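Local coordinates for protein prolyl-tRNA synthetase (Naegleria fowleri, PDB 6UYH) that probably charges tRNA(Pro) with proline at the expense of ATP, and is seen here holding halofuginone and an ATP analogue, at residues A[289-301]-A[394-406]. Numbering follows the deposited sequence. Where two conformers were deposited one is given.
With EDO (1,2-ethanediol), chain Q; EDO (1,2-ethanediol), chain R; EDO (1,2-ethanediol), chain Z; EDO (1,2-ethanediol), chain B.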
ATOM      1  N   MET A 289     -11.035   7.110 -22.447  1.00 22.80           N
ATOM      2  CA  MET A 289     -11.051   7.552 -21.064  0.53 22.66           C
ATOM      3  C   MET A 289     -11.290   9.059 -20.972  1.00 21.78           C
ATOM      4  O   MET A 289     -10.865   9.823 -21.836  1.00 24.01           O
ATOM      5  CB  MET A 289      -9.718   7.186 -20.405  0.53 21.96           C
ATOM      6  CG  MET A 289      -9.645   7.440 -18.921  0.53 20.36           C
ATOM      7  SD  MET A 289     -10.646   6.295 -17.964  0.53 22.55           S
ATOM      8  CE  MET A 289      -9.850   4.736 -18.345  0.53 19.70           C
ATOM      9  N   VAL A 290     -11.957   9.483 -19.894  1.00 26.80           N
ATOM     10  CA  VAL A 290     -12.105  10.904 -19.562  1.00 22.77           C
ATOM     11  C   VAL A 290     -11.768  11.040 -18.084  1.00 21.75           C
ATOM     12  O   VAL A 290     -12.573  10.664 -17.223  1.00 25.69           O
ATOM     13  CB  VAL A 290     -13.510  11.449 -19.861  1.00 22.69           C
ATOM     14  CG1 VAL A 290     -13.575  12.948 -19.541  1.00 25.24           C
ATOM     15  CG2 VAL A 290     -13.891  11.225 -21.327  1.00 23.67           C
ATOM     16  N   LEU A 291     -10.564  11.577 -17.777  1.00 22.94           N
ATOM     17  CA  LEU A 291     -10.090  11.545 -16.390  1.00 21.03           C
ATOM     18  C   LEU A 291     -10.466  12.822 -15.645  1.00 23.57           C
ATOM     19  O   LEU A 291     -10.137  13.920 -16.106  1.00 24.91           O
ATOM     20  CB  LEU A 291      -8.576  11.369 -16.345  1.00 24.78           C
ATOM     21  CG  LEU A 291      -8.062  10.014 -16.829  1.00 25.89           C
ATOM     22  CD1 LEU A 291      -6.567  10.070 -17.167  1.00 25.80           C
ATOM     23  CD2 LEU A 291      -8.352   8.955 -15.778  1.00 26.79           C
ATOM     24  N   PRO A 292     -11.119  12.725 -14.490  1.00 23.38           N
ATOM     25  CA  PRO A 292     -11.269  13.894 -13.625  1.00 24.71           C
ATOM     26  C   PRO A 292      -9.901  14.453 -13.283  1.00 22.29           C
ATOM     27  O   PRO A 292      -8.990  13.686 -12.936  1.00 22.14           O
ATOM     28  CB  PRO A 292     -11.969  13.330 -12.374  1.00 22.63           C
ATOM     29  CG  PRO A 292     -12.527  12.000 -12.791  1.00 26.39           C
ATOM     30  CD  PRO A 292     -11.579  11.490 -13.840  1.00 19.32           C
ATOM     31  N   PRO A 293      -9.707  15.766 -13.408  1.00 22.78           N
ATOM     32  CA  PRO A 293      -8.350  16.331 -13.281  1.00 25.96           C
ATOM     33  C   PRO A 293      -7.612  15.965 -11.995  1.00 25.37           C
ATOM     34  O   PRO A 293      -6.385  15.820 -12.022  1.00 25.59           O
ATOM     35  CB  PRO A 293      -8.604  17.842 -13.375  1.00 25.00           C
ATOM     36  CG  PRO A 293      -9.810  17.947 -14.266  1.00 24.96           C
ATOM     37  CD  PRO A 293     -10.672  16.744 -13.945  1.00 22.31           C
ATOM     38  N   ARG A 294      -8.305  15.797 -10.873  1.00 25.47           N
ATOM     39  CA  ARG A 294      -7.594  15.564  -9.623  1.00 26.21           C
ATOM     40  C   ARG A 294      -7.054  14.144  -9.486  1.00 26.25           C
ATOM     41  O   ARG A 294      -6.256  13.888  -8.576  1.00 26.74           O
ATOM     42  CB  ARG A 294      -8.502  15.918  -8.441  1.00 28.68           C
ATOM     43  CG  ARG A 294      -8.690  17.435  -8.326  1.00 32.08           C
ATOM     44  CD  ARG A 294      -9.982  17.849  -7.634  1.00 37.85           C
ATOM     45  NE  ARG A 294     -10.390  19.195  -8.035  1.00 40.04           N
ATOM     46  CZ  ARG A 294     -11.536  19.771  -7.682  1.00 36.60           C
ATOM     47  NH1 ARG A 294     -12.399  19.112  -6.910  1.00 29.92           N
ATOM     48  NH2 ARG A 294     -11.823  21.001  -8.100  1.00 30.79           N
ATOM     49  N   VAL A 295      -7.446  13.217 -10.359  1.00 22.17           N
ATOM     50  CA  VAL A 295      -6.852  11.887 -10.345  1.00 22.21           C
ATOM     51  C   VAL A 295      -6.187  11.540 -11.670  1.00 20.59           C
ATOM     52  O   VAL A 295      -5.836  10.386 -11.894  1.00 23.98           O
ATOM     53  CB  VAL A 295      -7.880  10.808  -9.948  1.00 20.02           C
ATOM     54  CG1 VAL A 295      -8.454  11.105  -8.562  1.00 23.65           C
ATOM     55  CG2 VAL A 295      -8.994  10.704 -10.991  1.00 18.78           C
ATOM     56  N   ALA A 296      -5.982  12.524 -12.544  1.00 22.88           N
ATOM     57  CA  ALA A 296      -5.405  12.268 -13.861  1.00 21.45           C
ATOM     58  C   ALA A 296      -3.888  12.152 -13.763  1.00 21.16           C
ATOM     59  O   ALA A 296      -3.230  13.097 -13.323  1.00 24.49           O
ATOM     60  CB  ALA A 296      -5.790  13.389 -14.826  1.00 24.76           C
ATOM     61  N   PHE A 297      -3.337  11.021 -14.228  1.00 22.52           N
ATOM     62  CA  PHE A 297      -1.885  10.818 -14.200  1.00 23.75           C
ATOM     63  C   PHE A 297      -1.165  11.962 -14.901  1.00 29.72           C
ATOM     64  O   PHE A 297      -0.063  12.363 -14.500  1.00 26.57           O
ATOM     65  CB  PHE A 297      -1.525   9.479 -14.856  1.00 22.83           C
ATOM     66  CG  PHE A 297      -1.653   9.493 -16.346  1.00 22.29           C
ATOM     67  CD1 PHE A 297      -0.549   9.704 -17.152  1.00 26.84           C
ATOM     68  CD2 PHE A 297      -2.900   9.338 -16.943  1.00 25.82           C
ATOM     69  CE1 PHE A 297      -0.675   9.752 -18.533  1.00 29.77           C
ATOM     70  CE2 PHE A 297      -3.041   9.385 -18.327  1.00 22.33           C
ATOM     71  CZ  PHE A 297      -1.925   9.595 -19.126  1.00 24.93           C
ATOM     72  N   CYS A 298      -1.766  12.478 -15.969  1.00 25.21           N
ATOM     73  CA  CYS A 298      -1.305  13.679 -16.649  1.00 24.69           C
ATOM     74  C   CYS A 298      -2.507  14.602 -16.774  1.00 29.16           C
ATOM     75  O   CYS A 298      -3.542  14.199 -17.317  1.00 27.40           O
ATOM     76  CB  CYS A 298      -0.722  13.353 -18.027  1.00 26.97           C
ATOM     77  SG  CYS A 298      -0.362  14.798 -19.058  1.00 31.05           S
ATOM     78  N   GLN A 299      -2.383  15.821 -16.257  1.00 27.06           N
ATOM     79  CA  GLN A 299      -3.504  16.755 -16.330  1.00 26.30           C
ATOM     80  C   GLN A 299      -3.496  17.583 -17.605  1.00 27.78           C
ATOM     81  O   GLN A 299      -4.564  17.912 -18.135  1.00 29.07           O
ATOM     82  CB  GLN A 299      -3.491  17.682 -15.118  1.00 28.83           C
ATOM     83  CG  GLN A 299      -3.652  16.946 -13.796  1.00 25.12           C
ATOM     84  CD  GLN A 299      -3.360  17.850 -12.628  1.00 30.84           C
ATOM     85  OE1 GLN A 299      -2.263  18.398 -12.518  1.00 34.04           O
ATOM     86  NE2 GLN A 299      -4.345  18.030 -11.755  1.00 27.67           N
ATOM     87  N   VAL A 300      -2.313  17.939 -18.098  1.00 29.10           N
ATOM     88  CA  VAL A 300      -2.171  18.808 -19.262  1.00 31.05           C
ATOM     89  C   VAL A 300      -1.085  18.224 -20.148  1.00 32.33           C
ATOM     90  O   VAL A 300       0.013  17.932 -19.668  1.00 32.34           O
ATOM     91  CB  VAL A 300      -1.808  20.257 -18.871  1.00 33.85           C
ATOM     92  CG1 VAL A 300      -1.707  21.135 -20.120  1.00 34.66           C
ATOM     93  CG2 VAL A 300      -2.815  20.832 -17.883  1.00 37.19           C
ATOM     94  N   VAL A 301      -1.382  18.043 -21.432  1.00 32.72           N
ATOM     95  CA  VAL A 301      -0.374  17.654 -22.416  1.00 42.55           C
ATOM     96  C   VAL A 301      -0.143  18.834 -23.349  1.00 43.49           C
ATOM     97  O   VAL A 301      -1.101  19.444 -23.843  1.00 36.85           O
ATOM     98  CB  VAL A 301      -0.778  16.381 -23.189  1.00 38.88           C
ATOM     99  CG1 VAL A 301      -2.101  16.565 -23.943  1.00 36.04           C
ATOM    100  CG2 VAL A 301       0.350  15.945 -24.134  1.00 36.17           C
ATOM    101  N   ILE A 394      -4.510  27.971 -15.493  1.00 36.88           N
ATOM    102  CA  ILE A 394      -4.673  26.601 -15.971  1.00 38.44           C
ATOM    103  C   ILE A 394      -5.357  25.742 -14.914  1.00 37.21           C
ATOM    104  O   ILE A 394      -6.227  24.921 -15.232  1.00 34.95           O
ATOM    105  CB  ILE A 394      -3.317  26.015 -16.403  1.00 39.66           C
ATOM    106  CG1 ILE A 394      -2.778  26.768 -17.627  1.00 39.57           C
ATOM    107  CG2 ILE A 394      -3.441  24.529 -16.684  1.00 36.44           C
ATOM    108  CD1 ILE A 394      -3.743  26.803 -18.804  1.00 38.20           C
ATOM    109  N   LYS A 395      -4.983  25.912 -13.642  1.00 36.34           N
ATOM    110  CA  LYS A 395      -5.706  25.222 -12.574  1.00 32.63           C
ATOM    111  C   LYS A 395      -7.188  25.589 -12.585  1.00 36.09           C
ATOM    112  O   LYS A 395      -8.055  24.736 -12.343  1.00 34.90           O
ATOM    113  CB  LYS A 395      -5.090  25.552 -11.216  1.00 32.47           C
ATOM    114  CG  LYS A 395      -3.733  24.915 -10.982  1.00 39.28           C
ATOM    115  CD  LYS A 395      -3.078  25.422  -9.706  1.00 37.64           C
ATOM    116  CE  LYS A 395      -1.691  24.821  -9.536  1.00 38.66           C
ATOM    117  NZ  LYS A 395      -0.970  25.369  -8.352  1.00 37.45           N
ATOM    118  N   ALA A 396      -7.492  26.859 -12.854  1.00 33.14           N
ATOM    119  CA  ALA A 396      -8.883  27.289 -12.940  1.00 33.22           C
ATOM    120  C   ALA A 396      -9.605  26.585 -14.083  1.00 32.52           C
ATOM    121  O   ALA A 396     -10.793  26.262 -13.971  1.00 37.99           O
ATOM    122  CB  ALA A 396      -8.944  28.812 -13.110  1.00 35.18           C
ATOM    123  N   VAL A 397      -8.903  26.357 -15.197  1.00 33.83           N
ATOM    124  CA  VAL A 397      -9.478  25.587 -16.296  1.00 34.34           C
ATOM    125  C   VAL A 397      -9.743  24.152 -15.857  1.00 32.60           C
ATOM    126  O   VAL A 397     -10.786  23.570 -16.175  1.00 32.06           O
ATOM    127  CB  VAL A 397      -8.550  25.644 -17.522  1.00 39.46           C
ATOM    128  CG1 VAL A 397      -9.028  24.691 -18.596  1.00 32.16           C
ATOM    129  CG2 VAL A 397      -8.472  27.072 -18.059  1.00 35.47           C
ATOM    130  N   LEU A 398      -8.813  23.568 -15.104  1.00 30.06           N
ATOM    131  CA  LEU A 398      -8.984  22.193 -14.650  1.00 28.74           C
ATOM    132  C   LEU A 398     -10.123  22.067 -13.654  1.00 33.22           C
ATOM    133  O   LEU A 398     -10.838  21.061 -13.658  1.00 32.46           O
ATOM    134  CB  LEU A 398      -7.675  21.687 -14.041  1.00 28.53           C
ATOM    135  CG  LEU A 398      -6.509  21.538 -15.019  1.00 30.85           C
ATOM    136  CD1 LEU A 398      -5.231  21.211 -14.271  1.00 28.95           C
ATOM    137  CD2 LEU A 398      -6.807  20.462 -16.051  1.00 30.72           C
ATOM    138  N   ASP A 399     -10.313  23.073 -12.798  1.00 28.76           N
ATOM    139  CA  ASP A 399     -11.444  23.047 -11.874  1.00 29.02           C
ATOM    140  C   ASP A 399     -12.762  23.193 -12.621  1.00 30.87           C
ATOM    141  O   ASP A 399     -13.771  22.573 -12.249  1.00 33.03           O
ATOM    142  CB  ASP A 399     -11.288  24.143 -10.824  1.00 31.00           C
ATOM    143  CG  ASP A 399     -10.136  23.869  -9.874  1.00 38.57           C
ATOM    144  OD1 ASP A 399      -9.849  22.682  -9.620  1.00 39.66           O
ATOM    145  OD2 ASP A 399      -9.520  24.836  -9.381  1.00 39.11           O
ATOM    146  N   LYS A 400     -12.775  24.009 -13.679  1.00 30.61           N
ATOM    147  CA  LYS A 400     -13.975  24.144 -14.499  1.00 29.47           C
ATOM    148  C   LYS A 400     -14.342  22.814 -15.148  1.00 33.67           C
ATOM    149  O   LYS A 400     -15.521  22.448 -15.206  1.00 31.11           O
ATOM    150  CB  LYS A 400     -13.757  25.229 -15.560  1.00 30.85           C
ATOM    151  CG  LYS A 400     -15.013  25.730 -16.239  1.00 49.95           C
ATOM    152  CD  LYS A 400     -14.691  26.758 -17.328  1.00 52.68           C
ATOM    153  CE  LYS A 400     -15.842  27.747 -17.505  1.00 62.67           C
ATOM    154  NZ  LYS A 400     -16.291  27.897 -18.926  1.00 63.03           N
ATOM    155  N   ILE A 401     -13.342  22.074 -15.637  1.00 32.92           N
ATOM    156  CA  ILE A 401     -13.596  20.752 -16.206  1.00 28.34           C
ATOM    157  C   ILE A 401     -14.162  19.821 -15.141  1.00 28.79           C
ATOM    158  O   ILE A 401     -15.152  19.114 -15.369  1.00 28.05           O
ATOM    159  CB  ILE A 401     -12.311  20.182 -16.832  1.00 30.65           C
ATOM    160  CG1 ILE A 401     -11.950  20.952 -18.105  1.00 30.06           C
ATOM    161  CG2 ILE A 401     -12.463  18.698 -17.137  1.00 28.02           C
ATOM    162  CD1 ILE A 401     -10.602  20.540 -18.697  1.00 28.54           C
ATOM    163  N   HIS A 402     -13.548  19.815 -13.955  1.00 28.41           N
ATOM    164  CA  HIS A 402     -14.064  18.983 -12.872  1.00 24.90           C
ATOM    165  C   HIS A 402     -15.521  19.316 -12.569  1.00 29.92           C
ATOM    166  O   HIS A 402     -16.371  18.422 -12.466  1.00 27.55           O
ATOM    167  CB  HIS A 402     -13.224  19.151 -11.606  1.00 24.87           C
ATOM    168  CG  HIS A 402     -13.867  18.533 -10.406  1.00 30.85           C
ATOM    169  ND1 HIS A 402     -13.556  17.261  -9.974  1.00 31.02           N
ATOM    170  CD2 HIS A 402     -14.856  18.978  -9.593  1.00 30.33           C
ATOM    171  CE1 HIS A 402     -14.305  16.962  -8.926  1.00 32.82           C
ATOM    172  NE2 HIS A 402     -15.107  17.982  -8.679  1.00 29.83           N
ATOM    173  N   ASP A 403     -15.823  20.604 -12.392  1.00 26.57           N
ATOM    174  CA  ASP A 403     -17.188  21.002 -12.060  1.00 25.79           C
ATOM    175  C   ASP A 403     -18.173  20.575 -13.141  1.00 25.92           C
ATOM    176  O   ASP A 403     -19.272  20.101 -12.830  1.00 26.73           O
ATOM    177  CB  ASP A 403     -17.250  22.516 -11.840  1.00 28.14           C
ATOM    178  CG  ASP A 403     -16.454  22.960 -10.622  1.00 34.33           C
ATOM    179  OD1 ASP A 403     -16.046  22.093  -9.822  1.00 32.25           O
ATOM    180  OD2 ASP A 403     -16.232  24.176 -10.465  1.00 36.28           O
ATOM    181  N   SER A 404     -17.799  20.730 -14.413  1.00 26.28           N
ATOM    182  CA  SER A 404     -18.701  20.375 -15.506  1.00 31.39           C
ATOM    183  C   SER A 404     -18.974  18.876 -15.527  1.00 27.44           C
ATOM    184  O   SER A 404     -20.115  18.447 -15.747  1.00 25.87           O
ATOM    185  CB  SER A 404     -18.110  20.816 -16.846  1.00 35.22           C
ATOM    186  OG  SER A 404     -17.973  22.228 -16.935  1.00 36.36           O
ATOM    187  N   MET A 405     -17.928  18.067 -15.328  1.00 24.80           N
ATOM    188  CA  MET A 405     -18.085  16.617 -15.301  1.00 23.93           C
ATOM    189  C   MET A 405     -19.032  16.196 -14.189  1.00 29.39           C
ATOM    190  O   MET A 405     -19.922  15.362 -14.396  1.00 27.03           O
ATOM    191  CB  MET A 405     -16.712  15.947 -15.140  1.00 24.73           C
ATOM    192  CG  MET A 405     -15.808  16.107 -16.365  1.00 27.93           C
ATOM    193  SD  MET A 405     -14.147  15.447 -16.118  1.00 26.61           S
ATOM    194  CE  MET A 405     -14.501  13.720 -15.757  1.00 26.27           C
ATOM    195  N   LEU A 406     -18.858  16.771 -12.995  1.00 23.12           N
ATOM    196  CA  LEU A 406     -19.727  16.425 -11.872  1.00 22.52           C
ATOM    197  C   LEU A 406     -21.150  16.927 -12.098  1.00 26.72           C
ATOM    198  O   LEU A 406     -22.123  16.213 -11.824  1.00 25.88           O
ATOM    199  CB  LEU A 406     -19.143  16.996 -10.577  1.00 22.59           C
ATOM    200  CG  LEU A 406     -19.990  16.867  -9.314  1.00 23.36           C
ATOM    201  CD1 LEU A 406     -20.218  15.399  -9.024  1.00 21.21           C
ATOM    202  CD2 LEU A 406     -19.312  17.579  -8.125  1.00 25.14           C
TER
HETATM  203  C1  EDO Q 615      -7.202  20.426 -10.183  1.00 39.85           C
HETATM  204  O1  EDO Q 615      -7.987  20.888  -9.078  1.00 43.51           O
HETATM  205  C2  EDO Q 615      -6.325  21.574 -10.667  1.00 40.28           C
HETATM  206  O2  EDO Q 615      -5.674  22.180  -9.546  1.00 43.57           O
HETATM  207  C1  EDO R 616      -2.245  20.963  -9.658  1.00 53.00           C
HETATM  208  O1  EDO R 616      -2.692  21.677  -8.499  1.00 59.22           O
HETATM  209  C2  EDO R 616      -2.557  19.486  -9.472  1.00 46.73           C
HETATM  210  O2  EDO R 616      -3.967  19.328  -9.262  1.00 40.39           O
HETATM  211  C1  EDO Z 708     -21.314  23.901 -16.873  1.00 48.77           C
HETATM  212  O1  EDO Z 708     -20.430  23.016 -17.568  1.00 46.50           O
HETATM  213  C2  EDO Z 708     -21.712  23.280 -15.543  1.00 47.41           C
HETATM  214  O2  EDO Z 708     -20.702  23.555 -14.566  1.00 49.51           O
HETATM  215  C1  EDO B 711     -13.113  27.828 -21.135  1.00 59.68           C
HETATM  216  O1  EDO B 711     -14.060  28.900 -21.192  1.00 61.03           O
HETATM  217  C2  EDO B 711     -13.653  26.631 -21.909  1.00 50.39           C
HETATM  218  O2  EDO B 711     -14.885  26.227 -21.303  1.00 42.70           O
HETATM  219  O   HOH W   1     -11.094  15.726 -10.426  1.00 24.28           O
HETATM  220  O   HOH W   2     -14.146  22.522  -7.854  1.00 40.45           O
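The turn at Pro292 and Pro293 comes down on the helix 394-406, with the CA atoms of Pro293 and Leu398 6.1 Å apart, before the chain runs on toward Val300, whose nearest CA on the helix is that of Ile394. Pro293 sets its ring against one turn of the helix: CB meets CB of Leu398, while CG faces CG2 of Ile401 and comes within 3.3 Å of the Leu398 backbone O. That carbonyl is the acceptor of the helical bond from His402 N; the ring CG packs beside it. Further along, Met405 bends at its last torsion to bring CE 3.7 Å from Pro292 N and against CG1 of Val290.

Strand 300-304, an inner strand of a five-stranded mixed sheet, and helix 391-415, packed on that sheet, belong to the anticodon-binding part of the chain. Met279 and His283 of helix 274-283 touch Pro292 and Met405 respectively, consistent with a place where the class II catalytic core meets the anticodon-binding part.

Arg294 reaches over the helix with its chain extended. Its guanidinium lies flat on the His402 ring, planes 18° apart and centres 3.8 Å apart, with NH1 over the middle of the ring; His402 holds its CG anti to the backbone N (chi1 169°), presenting that face. In its own plane the guanidinium gives NH2 to Asp399 OD1 in a nearly straight salt bridge (3.0 Å, 171°), although the carboxylate is met from above its plane. NH1 goes to Glu197 O, and one water joins NH2 to Asp403 OD1, so several bonds fix the group's rotation. A second water bridges Arg294 N and His402 ND1.

Gln299 ties back to the turn, NE2 donating to Pro293 O at 3.0 Å from above the carbonyl plane. On the sheet side, Val300 CG2 meets Ile394 CG2 at 3.9 Å.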